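Local coordinates for urocanate hydratase (Paenibacillus sp. Soil724D2, PDB 7NED), which catalyses the NAD+-dependent hydration of thiourocanate, probably as a step in bacterial ergothioneine breakdown, and also binds urocanate in its active site, at residues P350-A355 and A398-F403; K410-V415 and I428-D433; A414-V419 and V497-T502. All blocks are in the same frame, centred on the assembly; numbering follows the deposited sequence.

Interaction 1 (P350-A355 and A398-F403). With URO ((2E)-3-(1H-imidazol-4-yl)acrylic acid), chain B.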
loop_
_atom_site.group_PDB
_atom_site.type_symbol
_atom_site.label_atom_id
_atom_site.label_comp_id
_atom_site.label_asym_id
_atom_site.label_seq_id
_atom_site.Cartn_x
_atom_site.Cartn_y
_atom_site.Cartn_z
ATOM N N PRO A 350 -19.344 -9.375 -0.086
ATOM C CA PRO A 350 -20.065 -9.145 1.190
ATOM C C PRO A 350 -20.522 -7.710 1.417
ATOM O O PRO A 350 -20.164 -7.052 2.397
ATOM C CB PRO A 350 -19.042 -9.616 2.233
ATOM C CG PRO A 350 -17.690 -9.495 1.537
ATOM C CD PRO A 350 -17.993 -9.923 0.140
ATOM N N PHE A 351 -21.425 -7.259 0.552
ATOM C CA PHE A 351 -21.962 -5.909 0.639
ATOM C C PHE A 351 -22.917 -5.815 1.828
ATOM O O PHE A 351 -23.581 -6.787 2.177
ATOM C CB PHE A 351 -22.592 -5.582 -0.725
ATOM C CG PHE A 351 -23.090 -4.185 -0.866
ATOM C CD1 PHE A 351 -22.117 -3.159 -0.929
ATOM C CD2 PHE A 351 -24.315 -3.930 -1.438
ATOM C CE1 PHE A 351 -22.455 -1.845 -1.170
ATOM C CE2 PHE A 351 -24.666 -2.614 -1.755
ATOM C CZ PHE A 351 -23.724 -1.558 -1.631
ATOM N N ARG A 352 -22.920 -4.681 2.512
ATOM C CA ARG A 352 -23.698 -4.565 3.746
ATOM C C ARG A 352 -24.167 -3.127 3.887
ATOM O O ARG A 352 -23.618 -2.213 3.273
ATOM C CB ARG A 352 -22.856 -4.992 4.956
ATOM C CG ARG A 352 -21.559 -4.130 5.062
ATOM C CD ARG A 352 -20.548 -4.659 6.074
ATOM N NE ARG A 352 -20.094 -6.035 5.812
ATOM C CZ ARG A 352 -19.199 -6.669 6.569
ATOM N NH1 ARG A 352 -18.631 -6.042 7.602
ATOM N NH2 ARG A 352 -18.886 -7.937 6.321
ATOM N N TRP A 353 -25.179 -2.916 4.720
ATOM C CA TRP A 353 -25.668 -1.566 4.931
ATOM C C TRP A 353 -26.192 -1.445 6.348
ATOM O O TRP A 353 -26.533 -2.435 6.982
ATOM C CB TRP A 353 -26.742 -1.191 3.902
ATOM C CG TRP A 353 -27.777 -2.241 3.675
ATOM C CD1 TRP A 353 -29.030 -2.279 4.220
ATOM C CD2 TRP A 353 -27.684 -3.375 2.801
ATOM N NE1 TRP A 353 -29.714 -3.354 3.733
ATOM C CE2 TRP A 353 -28.908 -4.059 2.883
ATOM C CE3 TRP A 353 -26.671 -3.884 1.965
ATOM C CZ2 TRP A 353 -29.165 -5.231 2.179
ATOM C CZ3 TRP A 353 -26.925 -5.060 1.251
ATOM C CH2 TRP A 353 -28.164 -5.716 1.359
ATOM N N VAL A 354 -26.193 -0.224 6.862
ATOM C CA VAL A 354 -26.534 0.035 8.256
ATOM C C VAL A 354 -27.579 1.133 8.321
ATOM O O VAL A 354 -27.410 2.186 7.699
ATOM C CB VAL A 354 -25.289 0.433 9.059
ATOM C CG1 VAL A 354 -25.654 0.832 10.513
ATOM C CG2 VAL A 354 -24.290 -0.736 9.056
ATOM N N ALA A 355 -28.635 0.907 9.109
ATOM C CA ALA A 355 -29.676 1.921 9.294
ATOM C C ALA A 355 -29.201 2.886 10.378
ATOM O O ALA A 355 -29.338 2.615 11.567
ATOM C CB ALA A 355 -30.995 1.261 9.685
ATOM N N ALA A 398 -28.725 -3.691 10.785
ATOM C CA ALA A 398 -27.871 -3.785 9.603
ATOM C C ALA A 398 -28.242 -5.047 8.833
ATOM O O ALA A 398 -28.891 -5.952 9.367
ATOM C CB ALA A 398 -26.385 -3.810 9.993
ATOM N N ARG A 399 -27.755 -5.132 7.593
ATOM C CA ARG A 399 -28.028 -6.285 6.753
ATOM C C ARG A 399 -26.798 -6.617 5.930
ATOM O O ARG A 399 -26.117 -5.707 5.438
ATOM C CB ARG A 399 -29.236 -6.027 5.829
ATOM C CG ARG A 399 -29.594 -7.187 4.878
ATOM C CD ARG A 399 -30.100 -8.453 5.630
ATOM N NE ARG A 399 -31.410 -8.264 6.247
ATOM C CZ ARG A 399 -31.703 -8.507 7.522
ATOM N NH1 ARG A 399 -30.781 -8.945 8.388
ATOM N NH2 ARG A 399 -32.926 -8.243 7.944
ATOM N N ILE A 400 -26.503 -7.927 5.827
ATOM C CA ILE A 400 -25.507 -8.458 4.898
ATOM C C ILE A 400 -26.239 -8.967 3.666
ATOM O O ILE A 400 -27.314 -9.593 3.771
ATOM C CB ILE A 400 -24.660 -9.573 5.538
ATOM C CG1 ILE A 400 -23.538 -10.025 4.583
ATOM C CG2 ILE A 400 -25.517 -10.733 5.918
ATOM C CD1 ILE A 400 -22.409 -8.885 4.415
ATOM N N GLY A 401 -25.678 -8.695 2.481
ATOM C CA GLY A 401 -26.342 -9.210 1.295
ATOM C C GLY A 401 -25.377 -9.224 0.132
ATOM O O GLY A 401 -24.963 -8.164 -0.343
ATOM N N TRP A 402 -24.961 -10.411 -0.297
ATOM C CA TRP A 402 -23.924 -10.511 -1.318
ATOM C C TRP A 402 -24.510 -10.140 -2.665
ATOM O O TRP A 402 -25.470 -10.765 -3.137
ATOM C CB TRP A 402 -23.335 -11.921 -1.361
ATOM C CG TRP A 402 -22.386 -12.179 -0.254
ATOM C CD1 TRP A 402 -22.580 -11.913 1.069
ATOM C CD2 TRP A 402 -21.085 -12.772 -0.366
ATOM N NE1 TRP A 402 -21.473 -12.302 1.792
ATOM C CE2 TRP A 402 -20.536 -12.818 0.930
ATOM C CE3 TRP A 402 -20.329 -13.260 -1.441
ATOM C CZ2 TRP A 402 -19.235 -13.330 1.194
ATOM C CZ3 TRP A 402 -19.035 -13.749 -1.186
ATOM C CH2 TRP A 402 -18.509 -13.788 0.124
ATOM N N PHE A 403 -23.910 -9.130 -3.288
ATOM C CA PHE A 403 -24.337 -8.610 -4.561
ATOM C C PHE A 403 -23.099 -8.440 -5.435
ATOM O O PHE A 403 -21.994 -8.194 -4.930
ATOM C CB PHE A 403 -25.050 -7.251 -4.394
ATOM C CG PHE A 403 -26.505 -7.364 -4.005
ATOM C CD1 PHE A 403 -27.439 -7.806 -4.919
ATOM C CD2 PHE A 403 -26.946 -6.961 -2.751
ATOM C CE1 PHE A 403 -28.799 -7.882 -4.607
ATOM C CE2 PHE A 403 -28.315 -7.036 -2.435
ATOM C CZ PHE A 403 -29.228 -7.487 -3.376
HETATM O OAA URO B . -17.344 -8.897 8.210
HETATM C CAI URO B . -16.472 -8.224 8.905
HETATM O OAB URO B . -16.721 -7.218 9.441
HETATM C CAC URO B . -15.089 -8.718 9.002
HETATM C CAD URO B . -14.750 -9.826 8.397
HETATM C CAJ URO B . -13.388 -10.149 8.603
HETATM C CAF URO B . -12.766 -11.342 8.386
HETATM N NAH URO B . -11.486 -11.322 8.875
HETATM C CAE URO B . -11.339 -10.117 9.377
HETATM N NAG URO B . -12.458 -9.371 9.240
#
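Trp353 and Arg399 form the hydrogen-bonded pair of an antiparallel ladder, and each satisfies the other's backbone: Trp353 N donates to Arg399 O at 3.0 Å, and Arg399 N donates back to Trp353 O. Farther along, Gly401 N meets Phe351 O at 2.9 Å with an almost straight bond (165° at the hydrogen). Arg352 and Ile400, lying between, are a non-hydrogen-bonded pair, and their peptide groups look outward for partners. Ile400 N is taken by Gln133 and Ile400 O by Trp383, while the backbone of Arg352 bonds to that of Ser431. Strand 398-400 is thus an outermost strand, within this chain, of the mixed sheet, with 351-355 between it and 428-441.

On the face carrying Trp353 and Arg399, Arg399 O sits above the centre of the indole, 3.8 Å from its plane. The Arg399 chain runs across the same ring, CG approaching Trp353 CZ2 to 3.4 Å. Bends at chi2 and chi3 then carry the guanidinium away, its plane 76° from that of the indole, to Gln133 and to a salt bridge with Asp367. At the end of the ladder the CA of Pro350 makes a CH-pi contact over the Trp402 five-membered ring, 3.6 Å from its centroid.

Arg352 points to the other face, on which urocanate is bound. With CG between the backbone N and the carbonyl carbon (chi1 58°) and a bend at chi3, its guanidinium offers two donors to the carboxylate: NH1 to OAB at 2.9 Å and NH2 to OAA, at the guanidinium edge, at 2.6 Å. NH1 is gripped again by Gln128 O. Backbone hydrogen bonds thus join the strands, with indole and proline packing beside them, while Arg352 gives the ligand's acid end, also bonded by Thr123, a paired and probably charge-complementary hold.

Interaction 2 (K410-V415 and I428-D433). With URO ((2E)-3-(1H-imidazol-4-yl)acrylic acid), chain B.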
loop_
_atom_site.group_PDB
_atom_site.type_symbol
_atom_site.label_atom_id
_atom_site.label_comp_id
_atom_site.label_asym_id
_atom_site.label_seq_id
_atom_site.Cartn_x
_atom_site.Cartn_y
_atom_site.Cartn_z
ATOM N N LYS A 410 -27.357 -0.576 -8.192
ATOM C CA LYS A 410 -28.822 -0.564 -8.239
ATOM C C LYS A 410 -29.427 -0.456 -6.839
ATOM O O LYS A 410 -30.307 0.380 -6.580
ATOM C CB LYS A 410 -29.299 -1.837 -8.947
ATOM C CG LYS A 410 -30.798 -2.038 -8.901
ATOM C CD LYS A 410 -31.203 -3.144 -9.833
ATOM C CE LYS A 410 -32.704 -3.446 -9.661
ATOM N NZ LYS A 410 -33.018 -4.700 -10.427
ATOM N N LEU A 411 -28.993 -1.323 -5.927
ATOM C CA LEU A 411 -29.506 -1.264 -4.560
ATOM C C LEU A 411 -29.235 0.100 -3.928
ATOM O O LEU A 411 -30.127 0.724 -3.350
ATOM C CB LEU A 411 -28.863 -2.369 -3.736
ATOM C CG LEU A 411 -29.269 -2.347 -2.274
ATOM C CD1 LEU A 411 -30.820 -2.533 -2.097
ATOM C CD2 LEU A 411 -28.531 -3.476 -1.610
ATOM N N ALA A 412 -27.986 0.562 -3.992
ATOM C CA ALA A 412 -27.635 1.777 -3.268
ATOM C C ALA A 412 -28.372 2.992 -3.830
ATOM O O ALA A 412 -28.791 3.877 -3.067
ATOM C CB ALA A 412 -26.113 1.995 -3.304
ATOM N N LEU A 413 -28.545 3.052 -5.157
ATOM C CA LEU A 413 -29.310 4.162 -5.733
ATOM C C LEU A 413 -30.786 4.121 -5.299
ATOM O O LEU A 413 -31.365 5.157 -4.954
ATOM C CB LEU A 413 -29.206 4.143 -7.262
ATOM C CG LEU A 413 -27.838 4.581 -7.812
ATOM C CD1 LEU A 413 -27.853 4.440 -9.333
ATOM C CD2 LEU A 413 -27.438 5.982 -7.375
ATOM N N ALA A 414 -31.420 2.942 -5.345
ATOM C CA ALA A 414 -32.805 2.822 -4.857
ATOM C C ALA A 414 -32.903 3.262 -3.404
ATOM O O ALA A 414 -33.797 4.040 -3.046
ATOM C CB ALA A 414 -33.324 1.390 -5.022
ATOM N N VAL A 415 -31.959 2.825 -2.562
ATOM C CA VAL A 415 -32.024 3.152 -1.138
ATOM C C VAL A 415 -31.843 4.644 -0.929
ATOM O O VAL A 415 -32.542 5.259 -0.108
ATOM C CB VAL A 415 -30.982 2.346 -0.349
ATOM C CG1 VAL A 415 -30.783 2.935 1.044
ATOM C CG2 VAL A 415 -31.392 0.852 -0.263
ATOM N N ILE A 428 -28.559 5.826 5.228
ATOM C CA ILE A 428 -28.096 4.444 5.234
ATOM C C ILE A 428 -26.616 4.444 4.874
ATOM O O ILE A 428 -26.200 5.105 3.913
ATOM C CB ILE A 428 -28.891 3.568 4.246
ATOM C CG1 ILE A 428 -30.397 3.611 4.561
ATOM C CG2 ILE A 428 -28.310 2.151 4.188
ATOM C CD1 ILE A 428 -30.779 2.927 5.900
ATOM N N ALA A 429 -25.823 3.715 5.632
ATOM C CA ALA A 429 -24.410 3.577 5.298
ATOM C C ALA A 429 -24.222 2.260 4.573
ATOM O O ALA A 429 -24.809 1.248 4.967
ATOM C CB ALA A 429 -23.543 3.617 6.553
ATOM N N PHE A 430 -23.426 2.281 3.499
ATOM C CA PHE A 430 -23.085 1.092 2.730
ATOM C C PHE A 430 -21.606 0.773 2.902
ATOM O O PHE A 430 -20.756 1.668 2.882
ATOM C CB PHE A 430 -23.377 1.288 1.246
ATOM C CG PHE A 430 -24.838 1.222 0.905
ATOM C CD1 PHE A 430 -25.615 2.380 0.853
ATOM C CD2 PHE A 430 -25.446 -0.026 0.665
ATOM C CE1 PHE A 430 -26.993 2.287 0.540
ATOM C CE2 PHE A 430 -26.770 -0.112 0.351
ATOM C CZ PHE A 430 -27.556 1.048 0.311
ATOM N N SER A 431 -21.290 -0.500 3.058
ATOM C CA SER A 431 -19.869 -0.838 3.074
ATOM C C SER A 431 -19.748 -2.304 2.680
ATOM O O SER A 431 -20.612 -2.844 1.976
ATOM C CB SER A 431 -19.244 -0.504 4.439
ATOM O OG SER A 431 -17.826 -0.749 4.443
ATOM N N ARG A 432 -18.658 -2.935 3.092
ATOM C CA ARG A 432 -18.478 -4.331 2.773
ATOM C C ARG A 432 -17.302 -4.822 3.594
ATOM O O ARG A 432 -16.525 -4.035 4.141
ATOM C CB ARG A 432 -18.232 -4.546 1.276
ATOM C CG ARG A 432 -17.057 -3.631 0.732
ATOM C CD ARG A 432 -16.399 -4.163 -0.575
ATOM N NE ARG A 432 -15.436 -3.182 -1.106
ATOM C CZ ARG A 432 -14.200 -2.999 -0.627
ATOM N NH1 ARG A 432 -13.779 -3.732 0.394
ATOM N NH2 ARG A 432 -13.382 -2.079 -1.176
ATOM N N ASP A 433 -17.191 -6.133 3.687
ATOM C CA ASP A 433 -15.942 -6.687 4.181
ATOM C C ASP A 433 -14.837 -6.380 3.178
ATOM O O ASP A 433 -15.105 -6.026 2.026
ATOM C CB ASP A 433 -16.070 -8.203 4.387
ATOM C CG ASP A 433 -14.931 -8.772 5.243
ATOM O OD1 ASP A 433 -14.114 -7.989 5.800
ATOM O OD2 ASP A 433 -14.862 -10.003 5.371
HETATM O OAA URO B . -17.344 -8.897 8.210
HETATM C CAI URO B . -16.472 -8.224 8.905
HETATM O OAB URO B . -16.721 -7.218 9.441
HETATM C CAC URO B . -15.089 -8.718 9.002
HETATM C CAD URO B . -14.750 -9.826 8.397
HETATM C CAJ URO B . -13.388 -10.149 8.603
HETATM C CAF URO B . -12.766 -11.342 8.386
HETATM N NAH URO B . -11.486 -11.322 8.875
HETATM C CAE URO B . -11.339 -10.117 9.377
HETATM N NAG URO B . -12.458 -9.371 9.240
#
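The phenyl ring of Phe430 has the methyl group of Ala412 over one face, its CB standing 4.0 Å from the ring centroid close to the normal, a CH-pi contact. At the edge, in the ring plane, Val415 CB meets Phe430 CZ at 3.7 Å, the two side chains arriving from opposite directions. Leu411 comes obliquely, its CG 4.3 Å from Phe430 CE2. On the strand side, Phe351 of the adjoining strand 351-355 also meets the ring, the two planes tilted by only about 15°. Three residues of the helix thus surround the outer end of the ring.

Val415 serves a second partner. Its CG1, anti to the backbone N (chi1 165°), reaches Ile428 CG1 at 3.6 Å, and the two side chains cross at about a right angle. Ile428 and Phe430, two residues apart, lie on the sheet face turned to the helix. The segment axes run 10.2 Å apart and nearly antiparallel (169°). No hydrogen bond links them; all the side chains that touch are apolar, and all are buried.

Polar work is left to the far end of the strand segment. Arg432 NH1 bonds Asp433 O at 3.1 Å, in the guanidinium plane, and Arg432 NE makes a salt bridge to Asp515 of helix 502-525. The grip lies on the peptide of Asp433, whose own carboxylate approaches the ligand, OD2 standing 3.0 Å from CAD of urocanate.

Helix 407-420 packs antiparallel on strand 428-441, which follows it after a short loop, as a helix layer on the eight-stranded mixed sheet, which combines strands from both ends of the chain. The strand passes from its apolar anchorage under the helix to the urocanate pocket, where it delivers Asp433.

Interaction 3 (A414-V419 and V497-T502)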
loop_
_atom_site.group_PDB
_atom_site.type_symbol
_atom_site.label_atom_id
_atom_site.label_comp_id
_atom_site.label_asym_id
_atom_site.label_seq_id
_atom_site.Cartn_x
_atom_site.Cartn_y
_atom_site.Cartn_z
ATOM N N ALA A 414 -31.420 2.942 -5.345
ATOM C CA ALA A 414 -32.805 2.822 -4.857
ATOM C C ALA A 414 -32.903 3.262 -3.404
ATOM O O ALA A 414 -33.797 4.040 -3.046
ATOM C CB ALA A 414 -33.324 1.390 -5.022
ATOM N N VAL A 415 -31.959 2.825 -2.562
ATOM C CA VAL A 415 -32.024 3.152 -1.138
ATOM C C VAL A 415 -31.843 4.644 -0.929
ATOM O O VAL A 415 -32.542 5.259 -0.108
ATOM C CB VAL A 415 -30.982 2.346 -0.349
ATOM C CG1 VAL A 415 -30.783 2.935 1.044
ATOM C CG2 VAL A 415 -31.392 0.852 -0.263
ATOM N N ASN A 416 -30.880 5.254 -1.648
ATOM C CA ASN A 416 -30.708 6.694 -1.523
ATOM C C ASN A 416 -31.985 7.429 -1.907
ATOM O O ASN A 416 -32.348 8.430 -1.281
ATOM C CB ASN A 416 -29.524 7.186 -2.375
ATOM C CG ASN A 416 -29.036 8.538 -1.923
ATOM O OD1 ASN A 416 -28.678 8.712 -0.754
ATOM N ND2 ASN A 416 -29.019 9.512 -2.839
ATOM N N GLN A 417 -32.652 6.989 -2.967
ATOM C CA GLN A 417 -33.913 7.639 -3.279
ATOM C C GLN A 417 -34.928 7.418 -2.159
ATOM O O GLN A 417 -35.700 8.329 -1.822
ATOM C CB GLN A 417 -34.454 7.137 -4.598
ATOM C CG GLN A 417 -35.765 7.776 -4.986
ATOM C CD GLN A 417 -36.236 7.274 -6.323
ATOM O OE1 GLN A 417 -35.479 6.641 -7.050
ATOM N NE2 GLN A 417 -37.480 7.563 -6.665
ATOM N N MET A 418 -34.928 6.224 -1.553
ATOM C CA MET A 418 -35.878 5.971 -0.466
ATOM C C MET A 418 -35.590 6.881 0.707
ATOM O O MET A 418 -36.514 7.327 1.398
ATOM C CB MET A 418 -35.819 4.505 -0.026
ATOM C CG MET A 418 -36.149 3.533 -1.131
ATOM S SD MET A 418 -35.973 1.797 -0.663
ATOM C CE MET A 418 -36.894 1.699 0.882
ATOM N N VAL A 419 -34.304 7.156 0.969
ATOM C CA VAL A 419 -33.984 8.133 2.000
ATOM C C VAL A 419 -34.534 9.497 1.602
ATOM O O VAL A 419 -35.186 10.190 2.388
ATOM C CB VAL A 419 -32.462 8.196 2.254
ATOM C CG1 VAL A 419 -32.156 9.342 3.232
ATOM C CG2 VAL A 419 -31.956 6.894 2.830
ATOM N N VAL A 497 -22.181 6.913 2.218
ATOM C CA VAL A 497 -23.330 7.368 3.001
ATOM C C VAL A 497 -24.414 7.738 2.010
ATOM O O VAL A 497 -24.236 8.654 1.195
ATOM C CB VAL A 497 -22.986 8.558 3.906
ATOM C CG1 VAL A 497 -24.244 8.960 4.730
ATOM C CG2 VAL A 497 -21.800 8.228 4.797
ATOM N N ALA A 498 -25.512 7.009 2.055
ATOM C CA ALA A 498 -26.693 7.324 1.255
ATOM C C ALA A 498 -27.559 8.235 2.117
ATOM O O ALA A 498 -28.417 7.776 2.875
ATOM C CB ALA A 498 -27.427 6.051 0.852
ATOM N N ASP A 499 -27.294 9.535 2.041
ATOM C CA ASP A 499 -27.997 10.514 2.851
ATOM C C ASP A 499 -29.173 11.132 2.122
ATOM O O ASP A 499 -29.771 12.082 2.630
ATOM C CB ASP A 499 -27.029 11.615 3.343
ATOM C CG ASP A 499 -26.455 12.453 2.217
ATOM O OD1 ASP A 499 -26.789 12.209 1.033
ATOM O OD2 ASP A 499 -25.674 13.396 2.521
ATOM N N GLY A 500 -29.536 10.607 0.967
ATOM C CA GLY A 500 -30.683 11.096 0.249
ATOM C C GLY A 500 -30.422 12.163 -0.796
ATOM O O GLY A 500 -31.270 12.353 -1.675
ATOM N N SER A 501 -29.281 12.869 -0.748
ATOM C CA SER A 501 -29.098 13.978 -1.678
ATOM C C SER A 501 -28.873 13.473 -3.088
ATOM O O SER A 501 -28.399 12.359 -3.313
ATOM C CB SER A 501 -27.907 14.853 -1.280
ATOM O OG SER A 501 -26.697 14.152 -1.533
ATOM N N THR A 502 -29.171 14.340 -4.059
ATOM C CA THR A 502 -28.878 13.987 -5.439
ATOM C C THR A 502 -27.381 13.922 -5.679
ATOM O O THR A 502 -26.922 13.110 -6.483
ATOM C CB THR A 502 -29.514 14.987 -6.400
ATOM O OG1 THR A 502 -29.081 16.300 -6.041
ATOM C CG2 THR A 502 -31.032 14.900 -6.293
#
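Asn416 turns its carboxamide lengthwise along the turn that follows strand 490-498, one end of the amide to each of two backbone groups. CG stands anti to the backbone N (chi1 -161°), which swings the group off the helix towards the turn. OD1 then accepts from Gly500 N at 2.7 Å; that donor lies above the carbonyl plane, 39° out of it. At the other end ND2 donates to Ser501 O at 3.0 Å, this time with the partner in the amide plane, and it also serves Asp505 OD1 of helix 502-525. Both ends of the buried amide are thereby engaged, and its rotation is fixed. The methyl of Ala498 lies against the oxygen, CB to Asn416 OD1 3.4 Å.

The turn held this way is an Asx turn: Asp499 OD1 accepts from Ser501 N at 3.1 Å, approached from above the carboxylate plane. Gly500 sits between them with positive phi (93°), a conformation easily taken by a residue without a side chain. Ser501 is the N-cap of helix 502-525, its OG bonded to Ser504 N, while Asp499 OD1 has a second partner in the hydroxyl of Ser504. A side chain of helix 407-420 thus grips the link between a strand and the start of the next helix.

One helical turn beyond Asn416, Val419 straddles the same backbone with its two methyls. CG1, anti to the backbone N, faces Asp499 C at 3.7 Å, and CG2 takes the strand side, 3.6 Å from Ala498 O. Between the two side chains Gly500 CA comes up to the helix itself, directing a hydrogen at Asn416 O, 3.5 Å away. Just past Val419 on the helix, Arg420 NH1 takes Gly500 O as its acceptor.

Overall arrangement
All three contacts lie in the C-terminal region and reach one mixed sheet, but at different depths. Interactions 1 and 2 are buried and adjoin directly: their strands 351-355 and 428-441 are sheet neighbours, and each brings one residue, Arg352 or Asp433, to urocanate. Interaction 1 joins strand to strand by backbone hydrogen bonds; interaction 2 seats helix 407-420 on the sheet by apolar packing alone. Interaction 3 uses the next turn of that helix, sharing Ala414 and Val415 with interaction 2, but lies farther out, is only partly buried and relies on an amide gripping turn backbone. Its centre is about 15 Å from that of interaction 1, with no touch between them.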